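PDB 2NXW: indole-3-pyruvate decarboxylase from Azospirillum brasilense, which catalyses the thiamine diphosphate- and magnesium-dependent decarboxylation of indole-3-pyruvate to indole-3-acetaldehyde, a step of auxin biosynthesis. Local coordinates for residues A[26-31]-A[57-62]; A[34-39]-A[85-90]; A[255-260]-A[418-423]; A[302-307]-A[402-407]. All coordinates share one frame; numbering follows the deposited sequence.

Interactions 1 and 2 lie together in the N-terminal thiamine diphosphate-binding domain, with centres about 8 Å apart, and interlock along the chain: Leu-31 O faces Ala-36 N at 3.0 Å and Pro-61 O faces Met-39 N at 2.8 Å, both probable hydrogen bonds. Interactions 3 and 4 form a second pair, centres about 7 Å apart, where the central domain meets the C-terminal thiamine diphosphate-binding domain; Gly-419 O and Phe-305 N, 3.2 Å apart, connect them. Both reach the same thiamine diphosphate, interaction 3 at its aminopyrimidine through Ala-422 and interaction 4 at its diphosphate through Asp-402. About 22 Å separates the centres of interactions 2 and 3.

Interaction 1 (A[26-31]-A[57-62]); sequences ALLRAL and TQILPL
One face of the Arg-29 guanidinium is covered by the CD1 methyl of Ile-59, which sits 3.9 Å above the plane and offset toward its rim. The contact belongs to the alpha/beta fold of the N-terminal thiamine diphosphate-binding domain: helix 23-33 packs on the loop that leads from helix 48-57 into strand 62-64. Ile-59 fills the contact with both its branches: CD1 reaches the aliphatic part of the arginine, 3.6 Å from Arg-29 CG, the two side chains crossing at about a right angle. CG1 lies beside the backbone N (chi1 -68°), which leaves CG2 anti to it, 3.8 Å from Leu-28 CB and against the helix backbone at Leu-28 O. The next loop residue, Leu-60, sends CD1 between two helix leucines one turn apart, meeting Leu-28 CD2 and Leu-31 CB. No hydrogen bond joins the segments, and four of the six touching residues are buried, so the joint is essentially hydrophobic. Leu-31 also packs on helix 161-175 and strand 113-119. At the C-terminal end of helix 48-57, Leu-28 CD1 comes within 4.0 Å of Thr-57 OG1, whose stronger partner is Val-53 O and which takes a weak hydrogen bond from Ile-59 N at 3.5 Å.

Interaction 2 (A[34-39]-A[85-90]); sequences RGAQAM and LGVAAV
The touching parts, 34-39 and 85-89, run 32° apart, Ala-36 beside Leu-85 and Met-39 beside Val-87, without a direct hydrogen bond; the loop is the approach to strand 39-41, which pairs in parallel with strand 86-90 in the sheet of the N-terminal domain. Gly-35, with positive phi, is the C-prime residue of the Schellman motif that ends helix 23-33. Before it, Arg-34 lays CB 3.8 Å from Leu-85 CD1, the side chains side by side, while its guanidinium goes on to a salt bridge with Asp-198. Val-87 points toward the loop: CG2 meets Ala-36 CB at 3.9 Å, and CG1 presses tightly on Met-39 CG at 3.4 Å. A chi1 of -175° turns the Met-39 chain away from the backbone N and along past Val-87, SD reaching 3.9 Å from Ala-89 CB. Phe-50 of helix 48-57 packs on both Met-39 and Ala-89. Two waters bridge the backbones before the direct pairing begins, one donating to Leu-85 O at 2.8 Å and accepting from Gln-37 N, the other accepting from Val-87 N at 2.9 Å and donating to Ala-38 O. These four backbone atoms are thus bridged by water beside an apolar valine-methionine seam, the direct ladder starting with Val-87 and Phe-40.

Interaction 3 (A[255-260]-A[418-423]); sequences TTFMGR and PGYYAG. With TPP (thiamine diphosphate), chain E.
The loop that delivers Ala-422 to the aminopyrimidine of thiamine diphosphate also carries Tyr-420, which reaches away into the central domain. There its OH accepts a nearly straight hydrogen bond from Met-258 N, 3.2 Å long with an N-H...O angle of 165°. The same hydroxyl lies 3.5 Å from Thr-256 CB, the two side chains crossing at about a right angle. Met-258 slides past the phenol, pointing the opposite way. A bend at chi2 (-84°) brings the end of the methionine over the tyrosine ring: CE makes a CH-pi contact 4.3 Å from the centroid and 12° off the normal, while SD stands above the same ring at 4.8 Å, a Met-aromatic contact. This seam joins the short 3-10 turn 257-259, just after strand 253-255 of the central domain, to the loop after strand 415-416 of the C-terminal thiamine diphosphate-binding domain. Phe-257 packs beside it, CB touching Tyr-420 CE1 at 3.8 Å and CE2 resting 3.6 Å from Gly-419 CA, where a beta carbon would collide with the ring. Were the tyrosine an alanine, Met-258 N would probably lose its acceptor and the methionine end the ring beneath it. Glu-109 takes hydrogen bonds from the backbone N of both Tyr-420 and Tyr-421. Farther along, Ala-422 O accepts from N4' of the cofactor at 2.7 Å.

Interaction 4 (A[302-307]-A[402-407]); sequences DTNFAV and DCLFTA. With TPP (thiamine diphosphate), chain E.
Asn-304 and Phe-305 are the residues of segment 302-307 that touch helix 402-407, presented by a type II' beta turn from Thr-303 to Ala-306, which a hydrogen bond from Ala-306 N to Thr-303 O closes. Asn-304, the first to touch, has positive phi and lays its side-chain amide beside the ends of Leu-404 and Phe-405, the amide and Phe-405 ring planes 68° apart. Phe-305 follows and carries the contact. With CG beside its own backbone N (chi1 -59°), its ring extends toward the helix and drives an edge into the face of Phe-405: a T-shaped pair, centroids 5.0 Å apart and planes at 69°. CZ of Phe-305 stands above the Phe-405 ring, offset toward the rim, and CE1 comes 3.6 Å from Phe-405 CE1. Phe-305 CE2 also meets Leu-404 CD2 at 3.8 Å. Shortening this residue to alanine is likely to open a gap between turn and helix, taking the edge from the face of Phe-405 and the aromatic neighbour from Leu-404. The Phe-257 ring meets that of Phe-305, and Phe-552 pairs edge-to-face with Phe-405. At the start of the helix Asp-402 N donates to the diphosphate O2B of the cofactor at 2.8 Å. An apolar, largely aromatic joint thus lies against a helix whose first N-H, at the positive end of its dipole, would probably help to balance the diphosphate's negative charge.

Interaction 1 (A[26-31]-A[57-62])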
# COMPACT_ATOMS: atom_id res chain seq x y z
N ALA A 26 -11.09 -36.30 -8.91
CA ALA A 26 -12.23 -35.65 -8.28
C ALA A 26 -12.37 -34.21 -8.78
O ALA A 26 -13.47 -33.73 -9.02
CB ALA A 26 -12.08 -35.66 -6.76
N LEU A 27 -11.23 -33.54 -8.95
CA LEU A 27 -11.24 -32.17 -9.44
C LEU A 27 -11.70 -32.11 -10.89
O LEU A 27 -12.56 -31.30 -11.25
CB LEU A 27 -9.85 -31.55 -9.30
CG LEU A 27 -9.65 -30.18 -9.96
CD1 LEU A 27 -10.63 -29.16 -9.38
CD2 LEU A 27 -8.22 -29.73 -9.74
N LEU A 28 -11.14 -32.97 -11.74
CA LEU A 28 -11.53 -33.00 -13.14
C LEU A 28 -13.02 -33.29 -13.27
O LEU A 28 -13.72 -32.68 -14.08
CB LEU A 28 -10.71 -34.03 -13.92
CG LEU A 28 -9.21 -33.69 -14.08
CD1 LEU A 28 -8.47 -34.90 -14.63
CD2 LEU A 28 -9.03 -32.48 -15.02
N ARG A 29 -13.52 -34.22 -12.45
CA ARG A 29 -14.94 -34.55 -12.49
C ARG A 29 -15.81 -33.39 -12.02
O ARG A 29 -16.87 -33.13 -12.58
CB ARG A 29 -15.22 -35.81 -11.65
CG ARG A 29 -14.68 -37.08 -12.28
CD ARG A 29 -14.96 -38.32 -11.42
NE ARG A 29 -14.42 -39.53 -12.05
CZ ARG A 29 -14.89 -40.06 -13.17
NH1 ARG A 29 -15.91 -39.50 -13.81
NH2 ARG A 29 -14.33 -41.16 -13.67
N ALA A 30 -15.36 -32.67 -10.98
CA ALA A 30 -16.10 -31.52 -10.46
C ALA A 30 -16.20 -30.43 -11.54
O ALA A 30 -17.22 -29.75 -11.65
CB ALA A 30 -15.41 -30.97 -9.23
N LEU A 31 -15.13 -30.28 -12.32
CA LEU A 31 -15.13 -29.28 -13.38
C LEU A 31 -16.09 -29.70 -14.49
O LEU A 31 -16.87 -28.88 -14.98
CB LEU A 31 -13.71 -29.12 -13.94
CG LEU A 31 -12.74 -28.43 -12.96
CD1 LEU A 31 -11.30 -28.69 -13.37
CD2 LEU A 31 -13.07 -26.94 -12.90
N THR A 57 -7.11 -40.59 -17.75
CA THR A 57 -8.54 -40.67 -17.48
C THR A 57 -9.42 -40.04 -18.56
O THR A 57 -10.57 -40.44 -18.74
CB THR A 57 -8.91 -39.99 -16.15
OG1 THR A 57 -8.67 -38.58 -16.25
CG2 THR A 57 -8.09 -40.58 -15.00
N GLN A 58 -8.87 -39.05 -19.26
CA GLN A 58 -9.62 -38.36 -20.31
C GLN A 58 -10.97 -37.83 -19.81
O GLN A 58 -11.95 -37.80 -20.55
CB GLN A 58 -9.84 -39.28 -21.51
CG GLN A 58 -8.58 -39.59 -22.31
CD GLN A 58 -8.03 -38.37 -23.03
OE1 GLN A 58 -8.76 -37.66 -23.71
NE2 GLN A 58 -6.73 -38.13 -22.89
N ILE A 59 -11.03 -37.41 -18.54
CA ILE A 59 -12.28 -36.87 -18.00
C ILE A 59 -12.63 -35.60 -18.78
O ILE A 59 -13.79 -35.33 -19.09
CB ILE A 59 -12.16 -36.57 -16.49
CG1 ILE A 59 -12.02 -37.89 -15.72
CG2 ILE A 59 -13.38 -35.80 -16.01
CD1 ILE A 59 -11.71 -37.71 -14.25
N LEU A 60 -11.59 -34.82 -19.10
CA LEU A 60 -11.73 -33.60 -19.89
C LEU A 60 -10.70 -33.73 -20.99
O LEU A 60 -9.59 -34.21 -20.75
CB LEU A 60 -11.42 -32.34 -19.07
CG LEU A 60 -12.36 -31.88 -17.96
CD1 LEU A 60 -11.78 -30.62 -17.32
CD2 LEU A 60 -13.75 -31.61 -18.52
N PRO A 61 -11.05 -33.34 -22.22
CA PRO A 61 -10.10 -33.42 -23.33
C PRO A 61 -8.90 -32.57 -22.94
O PRO A 61 -9.07 -31.43 -22.48
CB PRO A 61 -10.89 -32.82 -24.49
CG PRO A 61 -12.29 -33.24 -24.18
CD PRO A 61 -12.40 -32.98 -22.70
N LEU A 62 -7.69 -33.10 -23.11
CA LEU A 62 -6.48 -32.38 -22.75
C LEU A 62 -5.80 -31.79 -23.98
O LEU A 62 -5.38 -32.52 -24.87
CB LEU A 62 -5.51 -33.32 -22.02
CG LEU A 62 -4.13 -32.78 -21.64
CD1 LEU A 62 -4.26 -31.68 -20.60
CD2 LEU A 62 -3.28 -33.93 -21.09

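Interaction 2 (A[34-39]-A[85-90])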
# COMPACT_ATOMS: atom_id res chain seq x y z
N ARG A 34 -19.64 -29.11 -13.75
CA ARG A 34 -19.99 -27.71 -13.87
C ARG A 34 -19.94 -27.16 -15.29
O ARG A 34 -20.03 -25.94 -15.49
CB ARG A 34 -19.11 -26.89 -12.92
CG ARG A 34 -19.45 -27.18 -11.46
CD ARG A 34 -18.40 -26.65 -10.50
NE ARG A 34 -18.86 -26.77 -9.11
CZ ARG A 34 -18.91 -27.91 -8.42
NH1 ARG A 34 -18.51 -29.05 -8.98
NH2 ARG A 34 -19.39 -27.90 -7.18
N GLY A 35 -19.79 -28.05 -16.26
CA GLY A 35 -19.79 -27.64 -17.65
C GLY A 35 -18.48 -27.50 -18.40
O GLY A 35 -18.51 -27.26 -19.61
N ALA A 36 -17.35 -27.65 -17.73
CA ALA A 36 -16.06 -27.52 -18.40
C ALA A 36 -16.01 -28.51 -19.56
O ALA A 36 -16.46 -29.66 -19.43
CB ALA A 36 -14.93 -27.78 -17.43
N GLN A 37 -15.44 -28.08 -20.68
CA GLN A 37 -15.38 -28.92 -21.87
C GLN A 37 -13.99 -29.35 -22.30
O GLN A 37 -13.84 -30.19 -23.19
CB GLN A 37 -16.06 -28.20 -23.04
CG GLN A 37 -17.52 -27.88 -22.78
CD GLN A 37 -18.16 -27.07 -23.89
OE1 GLN A 37 -17.74 -25.95 -24.18
NE2 GLN A 37 -19.17 -27.64 -24.53
N ALA A 38 -12.97 -28.79 -21.67
CA ALA A 38 -11.60 -29.14 -22.02
C ALA A 38 -10.66 -28.56 -20.99
O ALA A 38 -11.06 -27.76 -20.15
CB ALA A 38 -11.26 -28.58 -23.39
N MET A 39 -9.42 -29.01 -21.03
CA MET A 39 -8.41 -28.46 -20.16
C MET A 39 -7.22 -28.15 -21.04
O MET A 39 -6.71 -29.02 -21.76
CB MET A 39 -7.99 -29.43 -19.06
CG MET A 39 -7.00 -28.75 -18.10
SD MET A 39 -6.75 -29.66 -16.58
CE MET A 39 -6.00 -31.06 -17.27
N LEU A 85 -17.14 -22.81 -17.22
CA LEU A 85 -15.81 -22.68 -16.63
C LEU A 85 -14.74 -23.03 -17.64
O LEU A 85 -14.90 -23.98 -18.42
CB LEU A 85 -15.64 -23.63 -15.44
CG LEU A 85 -16.52 -23.40 -14.21
CD1 LEU A 85 -16.17 -24.44 -13.16
CD2 LEU A 85 -16.32 -21.99 -13.66
N GLY A 86 -13.66 -22.25 -17.64
CA GLY A 86 -12.52 -22.53 -18.50
C GLY A 86 -11.48 -23.20 -17.61
O GLY A 86 -11.50 -22.98 -16.39
N VAL A 87 -10.58 -24.00 -18.17
CA VAL A 87 -9.58 -24.68 -17.36
C VAL A 87 -8.20 -24.54 -17.96
O VAL A 87 -7.95 -24.95 -19.10
CB VAL A 87 -9.93 -26.18 -17.16
CG1 VAL A 87 -9.00 -26.80 -16.12
CG2 VAL A 87 -11.39 -26.32 -16.73
N ALA A 88 -7.29 -23.98 -17.17
CA ALA A 88 -5.92 -23.73 -17.59
C ALA A 88 -4.96 -24.35 -16.59
O ALA A 88 -4.93 -23.92 -15.42
CB ALA A 88 -5.68 -22.23 -17.68
N ALA A 89 -4.18 -25.32 -17.04
CA ALA A 89 -3.24 -26.04 -16.19
C ALA A 89 -1.79 -25.69 -16.49
O ALA A 89 -1.35 -25.77 -17.64
CB ALA A 89 -3.45 -27.56 -16.33
N VAL A 90 -1.06 -25.32 -15.44
CA VAL A 90 0.33 -24.92 -15.55
C VAL A 90 1.22 -25.56 -14.49
O VAL A 90 0.73 -26.23 -13.56
CB VAL A 90 0.47 -23.39 -15.43
CG1 VAL A 90 -0.24 -22.71 -16.61
CG2 VAL A 90 -0.11 -22.91 -14.11
O HOH W 1 -14.38 -25.36 -20.79
O HOH W 2 -11.52 -25.01 -20.74

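Interaction 3 (A[255-260]-A[418-423])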
# COMPACT_ATOMS: atom_id res chain seq x y z
N THR A 255 -27.02 -2.37 -25.80
CA THR A 255 -26.11 -3.34 -25.20
C THR A 255 -24.74 -2.72 -25.05
O THR A 255 -24.42 -1.74 -25.71
CB THR A 255 -25.92 -4.62 -26.07
OG1 THR A 255 -25.51 -4.24 -27.39
CG2 THR A 255 -27.20 -5.41 -26.15
N THR A 256 -23.94 -3.27 -24.13
CA THR A 256 -22.56 -2.82 -23.98
C THR A 256 -21.78 -3.71 -24.95
O THR A 256 -22.35 -4.63 -25.55
CB THR A 256 -22.01 -3.09 -22.58
OG1 THR A 256 -22.16 -4.48 -22.27
CG2 THR A 256 -22.73 -2.22 -21.55
N PHE A 257 -20.49 -3.45 -25.11
CA PHE A 257 -19.68 -4.27 -26.01
C PHE A 257 -19.75 -5.76 -25.66
O PHE A 257 -19.91 -6.61 -26.53
CB PHE A 257 -18.22 -3.83 -25.98
CG PHE A 257 -17.32 -4.70 -26.80
CD1 PHE A 257 -17.34 -4.63 -28.19
CD2 PHE A 257 -16.49 -5.63 -26.19
CE1 PHE A 257 -16.55 -5.49 -28.96
CE2 PHE A 257 -15.71 -6.50 -26.94
CZ PHE A 257 -15.74 -6.42 -28.33
N MET A 258 -19.63 -6.08 -24.37
CA MET A 258 -19.68 -7.47 -23.94
C MET A 258 -21.09 -8.05 -23.98
O MET A 258 -21.28 -9.25 -23.79
CB MET A 258 -19.10 -7.62 -22.53
CG MET A 258 -17.63 -7.30 -22.43
SD MET A 258 -16.52 -8.67 -22.87
CE MET A 258 -15.03 -7.77 -23.44
N GLY A 259 -22.08 -7.19 -24.22
CA GLY A 259 -23.45 -7.67 -24.31
C GLY A 259 -23.89 -7.72 -25.77
O GLY A 259 -25.03 -8.07 -26.07
N ARG A 260 -22.98 -7.37 -26.68
CA ARG A 260 -23.28 -7.33 -28.11
C ARG A 260 -23.88 -8.64 -28.62
O ARG A 260 -23.32 -9.71 -28.41
CB ARG A 260 -21.99 -7.00 -28.88
CG ARG A 260 -22.15 -6.70 -30.38
CD ARG A 260 -20.88 -6.00 -30.87
NE ARG A 260 -20.79 -5.86 -32.33
CZ ARG A 260 -20.52 -6.86 -33.16
NH1 ARG A 260 -20.33 -8.08 -32.68
NH2 ARG A 260 -20.42 -6.64 -34.46
N PRO A 418 -10.67 -8.64 -26.45
CA PRO A 418 -10.34 -7.94 -25.20
C PRO A 418 -10.81 -6.48 -25.30
O PRO A 418 -10.03 -5.54 -25.19
CB PRO A 418 -8.82 -8.08 -25.13
CG PRO A 418 -8.42 -8.03 -26.57
CD PRO A 418 -9.47 -8.86 -27.27
N GLY A 419 -12.12 -6.32 -25.51
CA GLY A 419 -12.71 -5.00 -25.68
C GLY A 419 -12.56 -4.03 -24.53
O GLY A 419 -12.65 -2.81 -24.74
N TYR A 420 -12.37 -4.54 -23.31
CA TYR A 420 -12.19 -3.67 -22.16
C TYR A 420 -10.75 -3.71 -21.65
O TYR A 420 -10.15 -2.67 -21.41
CB TYR A 420 -13.12 -4.07 -21.01
CG TYR A 420 -14.60 -4.04 -21.32
CD1 TYR A 420 -15.11 -3.31 -22.41
CD2 TYR A 420 -15.50 -4.74 -20.52
CE1 TYR A 420 -16.48 -3.29 -22.68
CE2 TYR A 420 -16.88 -4.71 -20.78
CZ TYR A 420 -17.36 -3.99 -21.86
OH TYR A 420 -18.70 -4.01 -22.16
N TYR A 421 -10.21 -4.91 -21.49
CA TYR A 421 -8.85 -5.09 -20.99
C TYR A 421 -7.80 -4.57 -21.97
O TYR A 421 -6.74 -4.10 -21.57
CB TYR A 421 -8.62 -6.57 -20.70
CG TYR A 421 -7.31 -6.90 -20.03
CD1 TYR A 421 -7.03 -6.42 -18.75
CD2 TYR A 421 -6.37 -7.72 -20.65
CE1 TYR A 421 -5.84 -6.75 -18.10
CE2 TYR A 421 -5.18 -8.06 -20.02
CZ TYR A 421 -4.92 -7.57 -18.74
OH TYR A 421 -3.77 -7.91 -18.08
N ALA A 422 -8.11 -4.68 -23.26
CA ALA A 422 -7.25 -4.19 -24.35
C ALA A 422 -5.85 -4.76 -24.40
O ALA A 422 -4.93 -4.11 -24.90
CB ALA A 422 -7.19 -2.66 -24.29
N GLY A 423 -5.68 -5.99 -23.91
CA GLY A 423 -4.36 -6.61 -23.96
C GLY A 423 -4.17 -7.37 -25.25
O GLY A 423 -5.06 -8.09 -25.71
N1' TPP E . 1.38 -4.92 -25.00
C2' TPP E . 0.29 -5.66 -24.75
CM2 TPP E . 0.45 -7.07 -24.22
N3' TPP E . -0.94 -5.16 -24.95
C4' TPP E . -1.13 -3.89 -25.41
N4' TPP E . -2.40 -3.42 -25.54
C5' TPP E . 0.00 -3.09 -25.76
C6' TPP E . 1.27 -3.65 -25.50
C7' TPP E . -0.12 -1.66 -26.34
N3 TPP E . -0.73 -1.61 -27.74
C2 TPP E . -2.03 -1.29 -27.86
S1 TPP E . -2.31 -1.30 -29.59
C5 TPP E . -0.68 -1.71 -30.09
C4 TPP E . 0.01 -1.81 -28.89
CM4 TPP E . 1.53 -2.16 -28.86
C6 TPP E . -0.23 -1.88 -31.49
C7 TPP E . -0.90 -3.13 -32.09
O7 TPP E . -0.25 -3.33 -33.32
PA TPP E . -1.01 -4.37 -34.24
O1A TPP E . -1.22 -5.73 -33.57
O2A TPP E . -0.12 -4.50 -35.48
O3A TPP E . -2.43 -3.83 -34.70
PB TPP E . -2.61 -2.31 -35.33
O1B TPP E . -1.50 -2.03 -36.34
O2B TPP E . -4.02 -2.34 -35.98
O3B TPP E . -2.61 -1.27 -34.22

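Interaction 4 (A[302-307]-A[402-407])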
# COMPACT_ATOMS: atom_id res chain seq x y z
N ASP A 302 -12.83 2.91 -17.48
CA ASP A 302 -12.50 3.97 -18.42
C ASP A 302 -11.68 3.48 -19.61
O ASP A 302 -11.22 4.28 -20.42
CB ASP A 302 -11.74 5.09 -17.71
CG ASP A 302 -12.41 5.53 -16.43
OD1 ASP A 302 -13.62 5.81 -16.45
OD2 ASP A 302 -11.71 5.61 -15.39
N THR A 303 -11.50 2.17 -19.73
CA THR A 303 -10.71 1.63 -20.83
C THR A 303 -11.49 1.17 -22.05
O THR A 303 -12.51 0.48 -21.94
CB THR A 303 -9.83 0.44 -20.37
OG1 THR A 303 -8.98 0.86 -19.30
CG2 THR A 303 -8.94 -0.04 -21.53
N ASN A 304 -11.00 1.59 -23.21
CA ASN A 304 -11.57 1.20 -24.49
C ASN A 304 -13.08 1.30 -24.51
O ASN A 304 -13.66 2.32 -24.16
CB ASN A 304 -11.12 -0.22 -24.87
CG ASN A 304 -10.98 -0.41 -26.36
OD1 ASN A 304 -11.29 -1.48 -26.89
ND2 ASN A 304 -10.52 0.62 -27.05
N PHE A 305 -13.72 0.21 -24.93
CA PHE A 305 -15.16 0.18 -25.15
C PHE A 305 -16.08 0.09 -23.93
O PHE A 305 -17.31 0.07 -24.11
CB PHE A 305 -15.52 -0.97 -26.09
CG PHE A 305 -14.86 -0.89 -27.44
CD1 PHE A 305 -14.44 0.33 -27.96
CD2 PHE A 305 -14.70 -2.04 -28.20
CE1 PHE A 305 -13.86 0.40 -29.23
CE2 PHE A 305 -14.12 -1.98 -29.47
CZ PHE A 305 -13.70 -0.76 -29.98
N ALA A 306 -15.53 0.02 -22.73
CA ALA A 306 -16.36 -0.09 -21.53
C ALA A 306 -17.18 1.16 -21.23
O ALA A 306 -16.84 2.26 -21.66
CB ALA A 306 -15.48 -0.40 -20.32
N VAL A 307 -18.28 0.97 -20.50
CA VAL A 307 -19.12 2.09 -20.09
C VAL A 307 -18.29 2.74 -18.98
O VAL A 307 -17.90 2.08 -18.02
CB VAL A 307 -20.46 1.60 -19.50
CG1 VAL A 307 -21.19 2.77 -18.84
CG2 VAL A 307 -21.33 1.01 -20.61
N ASP A 402 -6.49 -2.38 -34.73
CA ASP A 402 -7.54 -1.99 -35.67
C ASP A 402 -8.35 -3.22 -36.10
O ASP A 402 -9.48 -3.08 -36.59
CB ASP A 402 -6.96 -1.25 -36.88
CG ASP A 402 -8.00 -0.40 -37.60
OD1 ASP A 402 -9.09 -0.18 -37.03
OD2 ASP A 402 -7.72 0.03 -38.74
N CYS A 403 -7.81 -4.42 -35.91
CA CYS A 403 -8.57 -5.62 -36.25
C CYS A 403 -9.89 -5.65 -35.46
O CYS A 403 -10.92 -6.05 -35.99
CB CYS A 403 -7.74 -6.87 -35.97
SG CYS A 403 -7.13 -7.05 -34.27
N LEU A 404 -9.85 -5.21 -34.20
CA LEU A 404 -11.05 -5.18 -33.36
C LEU A 404 -12.01 -4.09 -33.83
O LEU A 404 -13.22 -4.31 -33.91
CB LEU A 404 -10.66 -4.90 -31.90
CG LEU A 404 -11.85 -4.69 -30.95
CD1 LEU A 404 -12.85 -5.84 -31.05
CD2 LEU A 404 -11.31 -4.56 -29.54
N PHE A 405 -11.48 -2.92 -34.14
CA PHE A 405 -12.32 -1.83 -34.62
C PHE A 405 -12.98 -2.19 -35.95
O PHE A 405 -14.11 -1.77 -36.22
CB PHE A 405 -11.47 -0.55 -34.72
CG PHE A 405 -11.13 0.05 -33.39
CD1 PHE A 405 -11.83 1.15 -32.90
CD2 PHE A 405 -10.13 -0.51 -32.60
CE1 PHE A 405 -11.54 1.69 -31.65
CE2 PHE A 405 -9.83 0.02 -31.33
CZ PHE A 405 -10.54 1.13 -30.86
N THR A 406 -12.29 -2.98 -36.77
CA THR A 406 -12.82 -3.42 -38.05
C THR A 406 -13.89 -4.49 -37.82
O THR A 406 -14.92 -4.51 -38.49
CB THR A 406 -11.72 -4.02 -38.91
OG1 THR A 406 -10.67 -3.06 -39.07
CG2 THR A 406 -12.27 -4.37 -40.29
N ALA A 407 -13.64 -5.38 -36.86
CA ALA A 407 -14.59 -6.45 -36.55
C ALA A 407 -15.94 -5.91 -36.09
O ALA A 407 -16.96 -6.59 -36.25
CB ALA A 407 -14.00 -7.39 -35.49
N1' TPP E . 1.38 -4.92 -25.00
C2' TPP E . 0.29 -5.66 -24.75
CM2 TPP E . 0.45 -7.07 -24.22
N3' TPP E . -0.94 -5.16 -24.95
C4' TPP E . -1.13 -3.89 -25.41
N4' TPP E . -2.40 -3.42 -25.54
C5' TPP E . 0.00 -3.09 -25.76
C6' TPP E . 1.27 -3.65 -25.50
C7' TPP E . -0.12 -1.66 -26.34
N3 TPP E . -0.73 -1.61 -27.74
C2 TPP E . -2.03 -1.29 -27.86
S1 TPP E . -2.31 -1.30 -29.59
C5 TPP E . -0.68 -1.71 -30.09
C4 TPP E . 0.01 -1.81 -28.89
CM4 TPP E . 1.53 -2.16 -28.86
C6 TPP E . -0.23 -1.88 -31.49
C7 TPP E . -0.90 -3.13 -32.09
O7 TPP E . -0.25 -3.33 -33.32
PA TPP E . -1.01 -4.37 -34.24
O1A TPP E . -1.22 -5.73 -33.57
O2A TPP E . -0.12 -4.50 -35.48
O3A TPP E . -2.43 -3.83 -34.70
PB TPP E . -2.61 -2.31 -35.33
O1B TPP E . -1.50 -2.03 -36.34
O2B TPP E . -4.02 -2.34 -35.98
O3B TPP E . -2.61 -1.27 -34.22